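Local coordinates for protein glycosyl hydrolase, family 8 (Clostridium perfringens, PDB 3REN) that acts as an alpha-amylase, probably hydrolysing alpha-glucosidic bonds, with the (alpha/alpha)6-barrel fold of a family 8 glycosyl hydrolase, at residues N74-E79 / N127-S132; K89-K94 / D105-S110; G263-T268 / S284-V289. All blocks are in the same frame, centred on the assembly; numbering follows the deposited sequence. Where two conformers were deposited one is given.

Contact 1 of 3, residues N74-E79 / N127-S132; sequences NANNKE and NNRWNS. With EDO (1,2-ethanediol), chain F.
N76 and W130 meet through one short hydrogen bond: the indole NE1 donates to N76 OD1 at 2.7 Å, with the oxygen close to the ring plane and the N-H pointing nearly down the axis of the amide C=O. K78 lies over one face of the same indole. Its CG sits 3.9 Å from the centroid of the W130 six-membered ring in a CH-pi contact, 13° off the normal, and its CB lies 3.8 Å from W130 CE2. R129 lays its guanidinium over the amide of N76, the planes 19° apart; N76 ND2 and R129 NH1 are 3.6 Å apart. Bends at chi2 (95°) and chi3 swing the R129 chain across to N76.

Further out, N76 closes helix 62-74 in a Schellman motif, and N77 caps helix 78-89 through OD1 to the backbone N of L80, while its ND2 donates to an ethanediol. The K78 ammonium group goes beyond W130 to a salt bridge with D82 and a hydrogen bond to Y135. With its N-H bonded, K78 on one face, R129 CG near the rim of the other and F81 edge-to-face, the indole is probably restrained from turning about chi2, joining the link between helices 62-74 and 78-89 to the end of helix 113-130.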
# COMPACT_ATOMS: atom_id res chain seq x y z
N ASN A 74 0.96 2.60 -14.07
CA ASN A 74 -0.43 2.99 -14.34
C ASN A 74 -0.49 4.25 -15.19
O ASN A 74 -1.40 4.41 -16.00
CB ASN A 74 -1.18 3.24 -13.02
CG ASN A 74 -1.41 1.97 -12.25
OD1 ASN A 74 -1.26 0.89 -12.81
ND2 ASN A 74 -1.76 2.07 -10.97
N ALA A 75 0.47 5.16 -14.99
CA ALA A 75 0.47 6.39 -15.76
C ALA A 75 1.12 6.22 -17.13
O ALA A 75 1.15 7.17 -17.90
CB ALA A 75 1.14 7.54 -14.99
N ASN A 76 1.62 5.01 -17.43
CA ASN A 76 2.38 4.76 -18.66
C ASN A 76 3.52 5.76 -18.78
O ASN A 76 3.71 6.40 -19.81
CB ASN A 76 1.46 4.80 -19.92
CG ASN A 76 2.08 4.05 -21.11
OD1 ASN A 76 3.23 3.62 -21.07
ND2 ASN A 76 1.29 3.88 -22.17
N ASN A 77 4.27 5.91 -17.70
CA ASN A 77 5.39 6.83 -17.66
C ASN A 77 6.70 6.07 -17.36
O ASN A 77 7.13 5.91 -16.20
CB ASN A 77 5.14 7.96 -16.66
CG ASN A 77 6.18 9.07 -16.75
OD1 ASN A 77 7.32 8.86 -17.19
ND2 ASN A 77 5.80 10.26 -16.34
N LYS A 78 7.33 5.61 -18.44
CA LYS A 78 8.43 4.68 -18.37
C LYS A 78 9.63 5.38 -17.78
O LYS A 78 10.32 4.84 -16.91
CB LYS A 78 8.75 4.06 -19.76
CG LYS A 78 9.69 2.84 -19.62
CD LYS A 78 10.16 2.22 -20.94
CE LYS A 78 10.99 0.95 -20.66
NZ LYS A 78 12.34 1.29 -20.02
N GLU A 79 9.86 6.61 -18.20
CA GLU A 79 10.92 7.43 -17.59
C GLU A 79 10.87 7.59 -16.06
O GLU A 79 11.88 7.45 -15.38
CB GLU A 79 10.92 8.80 -18.23
CG GLU A 79 12.16 9.58 -18.00
CD GLU A 79 12.21 10.84 -18.87
OE1 GLU A 79 12.22 11.95 -18.27
OE2 GLU A 79 12.23 10.71 -20.13
N ASN A 127 6.75 -5.14 -17.08
CA ASN A 127 7.09 -6.08 -18.15
C ASN A 127 5.90 -6.27 -19.10
O ASN A 127 6.09 -6.28 -20.30
CB ASN A 127 7.51 -7.44 -17.58
CG ASN A 127 7.57 -8.52 -18.66
OD1 ASN A 127 8.53 -8.36 -19.57
ND2 ASN A 127 6.78 -9.49 -18.67
N ASN A 128 4.70 -6.43 -18.55
CA ASN A 128 3.49 -6.63 -19.38
C ASN A 128 3.17 -5.42 -20.26
O ASN A 128 2.85 -5.54 -21.45
CB ASN A 128 2.29 -7.00 -18.53
CG ASN A 128 2.47 -8.35 -17.86
OD1 ASN A 128 3.38 -9.11 -18.19
ND2 ASN A 128 1.61 -8.65 -16.89
N ARG A 129 3.31 -4.24 -19.65
CA ARG A 129 3.02 -2.98 -20.30
C ARG A 129 4.04 -2.58 -21.37
O ARG A 129 3.66 -2.22 -22.49
CB ARG A 129 2.90 -1.92 -19.19
CG ARG A 129 3.28 -0.52 -19.53
CD ARG A 129 2.15 0.32 -19.94
NE ARG A 129 1.25 0.74 -18.85
CZ ARG A 129 0.03 1.19 -19.13
NH1 ARG A 129 -0.34 1.25 -20.41
NH2 ARG A 129 -0.82 1.58 -18.19
N TRP A 130 5.33 -2.62 -21.03
CA TRP A 130 6.37 -2.15 -21.93
C TRP A 130 7.16 -3.27 -22.64
O TRP A 130 8.07 -2.99 -23.37
CB TRP A 130 7.30 -1.15 -21.23
CG TRP A 130 6.59 0.07 -20.69
CD1 TRP A 130 5.81 0.95 -21.41
CD2 TRP A 130 6.61 0.56 -19.34
NE1 TRP A 130 5.35 1.96 -20.59
CE2 TRP A 130 5.81 1.75 -19.32
CE3 TRP A 130 7.23 0.14 -18.16
CZ2 TRP A 130 5.59 2.48 -18.15
CZ3 TRP A 130 7.02 0.89 -16.99
CH2 TRP A 130 6.20 2.06 -17.00
N ASN A 131 6.79 -4.53 -22.45
CA ASN A 131 7.50 -5.64 -23.13
C ASN A 131 9.00 -5.60 -22.86
O ASN A 131 9.79 -5.59 -23.80
CB ASN A 131 7.26 -5.61 -24.66
CG ASN A 131 7.72 -6.89 -25.36
OD1 ASN A 131 7.94 -7.91 -24.70
ND2 ASN A 131 7.87 -6.84 -26.69
N SER A 132 9.38 -5.55 -21.58
CA SER A 132 10.77 -5.43 -21.18
C SER A 132 11.13 -6.54 -20.21
O SER A 132 10.86 -6.41 -19.01
CB SER A 132 11.03 -4.10 -20.48
OG SER A 132 11.25 -3.08 -21.42
C1 EDO F . 2.86 11.34 -14.16
O1 EDO F . 2.97 10.88 -15.52
C2 EDO F . 3.55 12.69 -13.87
O2 EDO F . 2.85 13.80 -14.46

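Contact 2 of 3, residues K89-K94 / D105-S110; sequences KEMRLK and DENSPS. With SO4 (sulfate ion), chain E.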
# COMPACT_ATOMS: atom_id res chain seq x y z
N LYS A 89 17.02 -0.48 -6.97
CA LYS A 89 18.11 -1.44 -7.25
C LYS A 89 19.23 -1.23 -6.25
O LYS A 89 19.79 -2.22 -5.77
CB LYS A 89 18.62 -1.32 -8.69
CG LYS A 89 17.54 -1.74 -9.71
CD LYS A 89 18.08 -2.17 -11.04
CE LYS A 89 18.49 -1.03 -11.93
NZ LYS A 89 19.05 -1.58 -13.24
N GLU A 90 19.51 0.03 -5.90
CA GLU A 90 20.58 0.34 -4.95
C GLU A 90 20.22 0.01 -3.51
O GLU A 90 21.09 0.01 -2.62
CB GLU A 90 21.08 1.81 -5.10
CG GLU A 90 21.70 2.11 -6.50
CD GLU A 90 22.76 1.09 -6.94
OE1 GLU A 90 22.65 0.56 -8.08
OE2 GLU A 90 23.70 0.82 -6.15
N MSE A 91 18.94 -0.25 -3.27
CA MSE A 91 18.50 -0.65 -1.93
C MSE A 91 18.52 -2.18 -1.80
O MSE A 91 18.22 -2.71 -0.71
CB MSE A 91 17.10 -0.09 -1.61
CG MSE A 91 17.10 1.44 -1.53
SE MSE A 91 15.38 2.22 -1.20
CE MSE A 91 15.10 1.67 0.68
N ARG A 92 18.90 -2.89 -2.88
CA ARG A 92 18.95 -4.34 -2.83
C ARG A 92 20.02 -4.77 -1.85
O ARG A 92 21.11 -4.22 -1.83
CB ARG A 92 19.21 -4.99 -4.19
CG ARG A 92 18.92 -6.47 -4.20
CD ARG A 92 19.30 -7.16 -5.53
NE ARG A 92 20.72 -6.98 -5.84
CZ ARG A 92 21.26 -7.19 -7.04
NH1 ARG A 92 22.57 -6.98 -7.24
NH2 ARG A 92 20.49 -7.61 -8.05
N LEU A 93 19.72 -5.80 -1.05
CA LEU A 93 20.66 -6.26 -0.03
C LEU A 93 21.38 -7.52 -0.51
O LEU A 93 21.04 -8.06 -1.57
CB LEU A 93 19.94 -6.48 1.30
CG LEU A 93 19.28 -5.28 2.01
CD1 LEU A 93 18.36 -5.78 3.16
CD2 LEU A 93 20.31 -4.31 2.53
N LYS A 94 22.33 -8.04 0.27
CA LYS A 94 23.07 -9.24 -0.14
C LYS A 94 22.16 -10.44 -0.21
O LYS A 94 22.40 -11.35 -1.00
CB LYS A 94 24.25 -9.54 0.81
N ASP A 105 23.22 7.27 2.33
CA ASP A 105 23.74 6.11 1.60
C ASP A 105 23.62 4.79 2.36
O ASP A 105 24.08 3.80 1.85
CB ASP A 105 25.22 6.29 1.26
CG ASP A 105 25.51 7.60 0.55
OD1 ASP A 105 24.82 7.91 -0.46
OD2 ASP A 105 26.43 8.32 1.02
N GLU A 106 23.06 4.76 3.57
CA GLU A 106 23.01 3.50 4.31
C GLU A 106 21.66 2.79 4.18
O GLU A 106 20.65 3.39 4.49
CB GLU A 106 23.31 3.72 5.78
N ASN A 107 21.68 1.53 3.72
CA ASN A 107 20.49 0.66 3.69
C ASN A 107 20.29 -0.09 5.02
O ASN A 107 21.25 -0.54 5.59
CB ASN A 107 20.63 -0.42 2.58
CG ASN A 107 20.62 0.17 1.17
OD1 ASN A 107 19.96 1.18 0.94
ND2 ASN A 107 21.34 -0.48 0.22
N SER A 108 19.05 -0.23 5.49
CA SER A 108 18.79 -1.08 6.64
C SER A 108 18.96 -2.53 6.23
O SER A 108 18.59 -2.90 5.11
CB SER A 108 17.38 -0.87 7.15
OG SER A 108 17.26 0.40 7.75
N PRO A 109 19.54 -3.36 7.13
CA PRO A 109 19.72 -4.78 6.80
C PRO A 109 18.43 -5.58 6.88
O PRO A 109 18.43 -6.80 6.70
CB PRO A 109 20.71 -5.27 7.88
CG PRO A 109 20.50 -4.35 9.03
CD PRO A 109 20.19 -3.01 8.42
N SER A 110 17.30 -4.92 7.08
CA SER A 110 16.07 -5.68 7.18
C SER A 110 15.09 -5.31 6.08
O SER A 110 15.20 -4.23 5.44
CB SER A 110 15.49 -5.52 8.58
OG SER A 110 14.98 -4.23 8.68
S SO4 E . 17.07 -0.09 10.85
O1 SO4 E . 17.30 0.55 12.13
O2 SO4 E . 16.54 -1.44 11.00
O3 SO4 E . 16.10 0.71 10.11
O4 SO4 E . 18.35 -0.14 10.16
O HOH W 1 20.65 2.83 -1.13
O HOH W 2 23.12 -3.23 -0.08
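The turn that follows helix 78-89 is joined here to the outer strand, 106-107, of a small antiparallel sheet; N107 supplies the hydrogen bond across it and L93 much of the remaining contact. K89 to R92 form a type I beta turn, closed by R92 N to K89 O. N107 ND2 donates to E90 O, inside that turn, at 2.9 Å and 162°; the donor lies in the carbonyl plane on a lone pair, and the oxygen is near the amide plane of N107. CG of N107 stands anti to its own carbonyl carbon (chi1 -67°), which leads the amide across to the turn and brings OD1 within 3.8 Å of the selenomethionine M91 CG.

Two waters extend the grip. One donates to N107 OD1 at 2.7 Å and weakly to E90 O; the other donates to R92 O and accepts from N107 ND2. Both ends of the amide are therefore engaged.

The L93 methyls lie against the strand and the residues after it: CD2 is 3.4 Å from S108 O and 3.9 Å from N107 CB, and CD1 is 3.7 Å from P109 O. S108 O itself accepts from S99 OG. On S108, OG lies close to a sulfate, probably from the crystallisation liquor, which R101 and W100 also bind. The whole is a beta turn tied by an asparagine side chain to the edge strand of the three-stranded antiparallel sheet 60-61, 101-103 and 106-107.

Contact 3 of 3, residues G263-T268 / S284-V289; sequences GFLVAT and SIYSNV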
# COMPACT_ATOMS: atom_id res chain seq x y z
N GLY A 263 -21.29 8.45 7.38
CA GLY A 263 -20.87 9.57 6.53
C GLY A 263 -19.36 9.67 6.43
O GLY A 263 -18.83 10.56 5.77
N PHE A 264 -18.64 8.75 7.08
CA PHE A 264 -17.16 8.76 7.04
C PHE A 264 -16.72 7.34 7.37
O PHE A 264 -17.57 6.53 7.75
CB PHE A 264 -16.61 9.68 8.12
CG PHE A 264 -17.25 9.48 9.48
CD1 PHE A 264 -16.92 8.37 10.27
CD2 PHE A 264 -18.17 10.41 9.98
CE1 PHE A 264 -17.51 8.17 11.54
CE2 PHE A 264 -18.77 10.23 11.25
CZ PHE A 264 -18.46 9.10 12.03
N LEU A 265 -15.42 7.07 7.23
CA LEU A 265 -14.80 5.84 7.73
C LEU A 265 -13.62 6.19 8.64
O LEU A 265 -12.88 7.16 8.39
CB LEU A 265 -14.37 4.92 6.57
CG LEU A 265 -15.49 4.43 5.65
CD1 LEU A 265 -14.94 4.00 4.26
CD2 LEU A 265 -16.32 3.26 6.28
N VAL A 266 -13.49 5.43 9.72
CA VAL A 266 -12.45 5.70 10.70
C VAL A 266 -11.46 4.52 10.86
O VAL A 266 -11.62 3.48 10.20
CB VAL A 266 -13.05 6.07 12.08
CG1 VAL A 266 -13.65 7.49 12.05
CG2 VAL A 266 -14.10 5.07 12.51
N ALA A 267 -10.47 4.68 11.74
CA ALA A 267 -9.32 3.74 11.83
C ALA A 267 -9.64 2.37 12.39
O ALA A 267 -8.98 1.38 12.04
CB ALA A 267 -8.16 4.39 12.64
N THR A 268 -10.60 2.30 13.31
CA THR A 268 -10.95 1.05 13.98
C THR A 268 -12.47 0.89 14.25
O THR A 268 -13.19 1.89 14.49
CB THR A 268 -10.17 0.84 15.37
OG1 THR A 268 -10.58 1.80 16.34
CG2 THR A 268 -8.63 0.89 15.22
N SER A 284 -5.34 7.23 3.52
CA SER A 284 -5.04 5.86 3.05
C SER A 284 -6.26 4.96 3.07
O SER A 284 -6.42 4.10 2.20
CB SER A 284 -3.91 5.25 3.88
OG SER A 284 -2.71 5.92 3.58
N ILE A 285 -7.11 5.14 4.08
CA ILE A 285 -8.38 4.43 4.15
C ILE A 285 -9.24 4.81 2.95
O ILE A 285 -9.70 3.94 2.19
CB ILE A 285 -9.15 4.84 5.40
CG1 ILE A 285 -8.36 4.46 6.64
CG2 ILE A 285 -10.57 4.22 5.40
CD1 ILE A 285 -8.48 3.05 6.97
N TYR A 286 -9.45 6.13 2.78
CA TYR A 286 -10.29 6.60 1.64
C TYR A 286 -9.74 6.21 0.28
O TYR A 286 -10.50 5.85 -0.61
CB TYR A 286 -10.55 8.11 1.72
CG TYR A 286 -11.46 8.47 2.88
CD1 TYR A 286 -12.70 7.82 3.04
CD2 TYR A 286 -11.09 9.41 3.83
CE1 TYR A 286 -13.57 8.12 4.10
CE2 TYR A 286 -11.95 9.74 4.91
CZ TYR A 286 -13.18 9.08 5.03
OH TYR A 286 -14.03 9.39 6.07
N SER A 287 -8.41 6.28 0.14
CA SER A 287 -7.73 5.79 -1.07
C SER A 287 -8.06 4.37 -1.40
O SER A 287 -8.38 4.08 -2.55
CB SER A 287 -6.21 5.93 -0.95
OG SER A 287 -5.86 7.30 -0.89
N ASN A 288 -7.99 3.48 -0.40
CA ASN A 288 -8.25 2.09 -0.65
C ASN A 288 -9.71 1.82 -1.01
O ASN A 288 -10.00 0.99 -1.87
CB ASN A 288 -7.84 1.25 0.58
CG ASN A 288 -6.34 0.97 0.60
OD1 ASN A 288 -5.67 1.13 -0.40
ND2 ASN A 288 -5.81 0.57 1.76
N VAL A 289 -10.62 2.53 -0.32
CA VAL A 289 -12.05 2.39 -0.58
C VAL A 289 -12.35 2.82 -2.02
O VAL A 289 -13.09 2.15 -2.75
CB VAL A 289 -12.87 3.23 0.43
CG1 VAL A 289 -14.35 3.18 0.07
CG2 VAL A 289 -12.68 2.71 1.86
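The phenol ring of Y286 reaches from helix 283-296 to the backbone at F264 and L265, with F264 CA at its edge, near the ring plane, and L265 N approaching obliquely. K308 and L309 of helix 299-312 also touch the Y286 side chain. The setting is the (alpha/alpha)6 barrel, where segment 263-268 is the connection leaving helix 249-262 and running beside helix 283-296 before the short strand 268-270.

One hydrogen bond spans the two segments. The amide N of L265 donates to Y286 OH at 2.9 Å and 165°, and the same hydroxyl is hydrogen-bonded to E281 OE1. The buried tyrosine oxygen thus has a partner in the connection and another just ahead of its own helix, which should hold the ring against swinging. F264 CB also comes up to this oxygen, 3.3 Å away, while the phenyl group itself leads off from the helix.

Next to the polar link, L265 packs its side chain on the helix. Its CB touches I285 CG2 at 4.0 Å and Y286 CE1 at 4.1 Å, two successive residues of the helix. I285 continues onto F231 and L232 of helix 231-243, and V289 onto L301 of helix 299-312, which ties this patch to the neighbouring helices. G263, the first residue beyond helix 249-262, has positive phi and turns the chain into the connection. L265 holds CG anti to its carbonyl carbon (chi1 -61°), from where its branch extends one helical turn beyond I285: L265 CD1 and V289 CG2 meet tip to tip at 3.5 Å.

Contacts 1 and 2 both belong to the family 8 range and share helix 78-89: contact 1 holds its beginning and contact 2 the turn at its end, with centres 25 Å apart. Along the chain, the segments of contact 2 fall between those of contact 1, with helix 113-130 leading from contact 2 into the last segment of contact 1. Contact 3 comes later, beside helix 283-296, on the opposite side of the chain's centre from both; its centre is 30 Å from that of contact 1 and 33 Å from that of contact 2. None touches another. Two are surface joins and the third is buried, so segments at helix ends meet a helix end, a small sheet and a barrel helix.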